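Aminopeptidase N family protein (Idiomarina loihiensis L2TR, PDB 4FGM) is a zinc-binding protein of the peptidase M61 family and probably acts as an aminopeptidase, removing residues from the N-terminus of peptides. Local coordinates at residues Ala3-Pro8 with Glu124-Ala129. Residues are numbered along the deposited sequence; the frame is centred on the assembly and turned at random.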
loop_
_atom_site.group_PDB
_atom_site.type_symbol
_atom_site.label_atom_id
_atom_site.label_comp_id
_atom_site.label_asym_id
_atom_site.label_seq_id
_atom_site.Cartn_x
_atom_site.Cartn_y
_atom_site.Cartn_z
ATOM N N ALA A 3 10.399 -20.392 -21.533
ATOM C CA ALA A 3 9.866 -19.357 -22.420
ATOM C C ALA A 3 8.369 -19.126 -22.260
ATOM O O ALA A 3 7.575 -20.070 -22.235
ATOM C CB ALA A 3 10.190 -19.704 -23.871
ATOM N N TYR A 4 7.990 -17.857 -22.159
ATOM C CA TYR A 4 6.591 -17.484 -21.999
ATOM C C TYR A 4 6.136 -16.584 -23.141
ATOM O O TYR A 4 6.782 -15.589 -23.442
ATOM C CB TYR A 4 6.395 -16.734 -20.676
ATOM C CG TYR A 4 6.645 -17.558 -19.435
ATOM C CD1 TYR A 4 5.631 -18.321 -18.867
ATOM C CD2 TYR A 4 7.891 -17.565 -18.821
ATOM C CE1 TYR A 4 5.852 -19.069 -17.715
ATOM C CE2 TYR A 4 8.122 -18.311 -17.669
ATOM C CZ TYR A 4 7.099 -19.060 -17.123
ATOM O OH TYR A 4 7.325 -19.810 -15.990
ATOM N N ASP A 5 5.031 -16.941 -23.782
ATOM C CA ASP A 5 4.477 -16.118 -24.853
ATOM C C ASP A 5 3.131 -15.589 -24.396
ATOM O O ASP A 5 2.236 -16.370 -24.061
ATOM C CB ASP A 5 4.292 -16.914 -26.143
ATOM C CG ASP A 5 5.554 -16.991 -26.952
ATOM O OD1 ASP A 5 6.328 -17.953 -26.752
ATOM O OD2 ASP A 5 5.781 -16.074 -27.774
ATOM N N ILE A 6 2.993 -14.268 -24.367
ATOM C CA ILE A 6 1.739 -13.656 -23.943
ATOM C C ILE A 6 1.139 -12.756 -25.007
ATOM O O ILE A 6 1.836 -11.943 -25.635
ATOM C CB ILE A 6 1.919 -12.816 -22.658
ATOM C CG1 ILE A 6 2.390 -13.703 -21.504
ATOM C CG2 ILE A 6 0.607 -12.159 -22.287
ATOM C CD1 ILE A 6 2.777 -12.924 -20.257
ATOM N N THR A 7 -0.164 -12.903 -25.201
ATOM C CA THR A 7 -0.867 -12.086 -26.172
ATOM C C THR A 7 -2.208 -11.644 -25.606
ATOM O O THR A 7 -2.969 -12.463 -25.095
ATOM C CB THR A 7 -1.121 -12.873 -27.495
ATOM O OG1 THR A 7 0.126 -13.338 -28.028
ATOM C CG2 THR A 7 -1.805 -11.990 -28.526
ATOM N N PRO A 8 -2.496 -10.335 -25.648
ATOM C CA PRO A 8 -3.779 -9.835 -25.140
ATOM C C PRO A 8 -4.717 -10.161 -26.300
ATOM O O PRO A 8 -5.067 -9.286 -27.088
ATOM C CB PRO A 8 -3.543 -8.329 -25.012
ATOM C CG PRO A 8 -2.055 -8.204 -24.899
ATOM C CD PRO A 8 -1.563 -9.223 -25.888
ATOM N N GLU A 124 12.187 -16.094 -20.190
ATOM C CA GLU A 124 12.053 -15.170 -21.299
ATOM C C GLU A 124 10.572 -14.923 -21.496
ATOM O O GLU A 124 9.755 -15.833 -21.339
ATOM C CB GLU A 124 12.680 -15.758 -22.562
ATOM C CG GLU A 124 14.100 -15.287 -22.785
ATOM C CD GLU A 124 14.788 -15.976 -23.953
ATOM O OE1 GLU A 124 14.111 -16.274 -24.962
ATOM O OE2 GLU A 124 16.013 -16.202 -23.858
ATOM N N LEU A 125 10.222 -13.688 -21.818
ATOM C CA LEU A 125 8.826 -13.339 -22.016
ATOM C C LEU A 125 8.672 -12.597 -23.333
ATOM O O LEU A 125 9.299 -11.567 -23.555
ATOM C CB LEU A 125 8.325 -12.480 -20.840
ATOM C CG LEU A 125 6.829 -12.157 -20.740
ATOM C CD1 LEU A 125 6.484 -11.738 -19.322
ATOM C CD2 LEU A 125 6.474 -11.056 -21.709
ATOM N N HIS A 126 7.837 -13.137 -24.208
ATOM C CA HIS A 126 7.594 -12.532 -25.505
ATOM C C HIS A 126 6.186 -11.942 -25.491
ATOM O O HIS A 126 5.205 -12.684 -25.507
ATOM C CB HIS A 126 7.710 -13.601 -26.594
ATOM C CG HIS A 126 8.887 -14.515 -26.419
ATOM N ND1 HIS A 126 10.162 -14.182 -26.828
ATOM C CD2 HIS A 126 8.988 -15.737 -25.840
ATOM C CE1 HIS A 126 10.995 -15.158 -26.509
ATOM N NE2 HIS A 126 10.307 -16.114 -25.908
ATOM N N LEU A 127 6.091 -10.614 -25.445
ATOM C CA LEU A 127 4.798 -9.932 -25.433
ATOM C C LEU A 127 4.389 -9.560 -26.854
ATOM O O LEU A 127 5.005 -8.691 -27.476
ATOM C CB LEU A 127 4.863 -8.654 -24.591
ATOM C CG LEU A 127 3.692 -8.283 -23.671
ATOM C CD1 LEU A 127 3.550 -6.778 -23.668
ATOM C CD2 LEU A 127 2.406 -8.915 -24.124
ATOM N N HIS A 128 3.340 -10.209 -27.351
ATOM C CA HIS A 128 2.834 -9.963 -28.698
ATOM C C HIS A 128 1.741 -8.898 -28.661
ATOM O O HIS A 128 0.932 -8.851 -27.725
ATOM C CB HIS A 128 2.278 -11.267 -29.288
ATOM C CG HIS A 128 3.285 -12.376 -29.336
ATOM N ND1 HIS A 128 4.185 -12.523 -30.371
ATOM C CD2 HIS A 128 3.584 -13.347 -28.440
ATOM C CE1 HIS A 128 4.994 -13.532 -30.109
ATOM N NE2 HIS A 128 4.652 -14.050 -28.943
ATOM N N ALA A 129 1.724 -8.037 -29.676
ATOM C CA ALA A 129 0.725 -6.976 -29.757
ATOM C C ALA A 129 -0.669 -7.568 -29.876
ATOM O O ALA A 129 -0.864 -8.624 -30.474
ATOM C CB ALA A 129 0.996 -6.076 -30.960
#
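Residues 3-8 and 124-127 pair as parallel neighbouring strands whose axes approach to 4.7 Å, and four backbone hydrogen bonds, Y4 N to E124 O, H126 N to Y4 O, I6 N to H126 O and H128 N to I6 O, alternate in direction between Y4 and I6 on one side and E124, H126 and H128 on the other. The last of them carries the pairing one residue beyond the end of strand 124-127. There it stops: P8 has no N-H to give H128 O, and its CD lies 3.1 Å from that oxygen.

The face bearing A3, D5, E124 and H126 is the polar one. Here the carboxylate of D5 takes a hydrogen bond from the imidazole of H128, NE2 to OD2 at 2.6 Å. The bond is straight (179°), lies in the ring plane and uses the anti lone pair of OD2; with the carboxylate only 17° from that plane, the two groups are nearly coplanar. A negative D5 would probably stabilise a protonated H128. The same carboxylate also borders H126, whose CB lies 3.4 Å from D5 OD2 and whose NE2 edge faces A3 CB. Because CG of H128 stands beside its own backbone N (chi1 -58°), the ring reaches back along the strand to D5; T7 OG1 sits 3.2 Å from H128 CB.

On the other face the contacts are apolar. I6 spans two leucines: CD1 meets L125 CD1 at 4.0 Å, while CG2 touches CD2 of L127 at 4.1 Å.

Both strands belong to the M61 N-terminal domain, away from the zinc site. Strand 2-10 also pairs antiparallel with strand 15-22, and strand 123-127 with strand 153-157, while helices 108-111 and 160-163 pack over the Y4, I6 and L125 face, where Y4 OH hydrogen-bonds to L113 O.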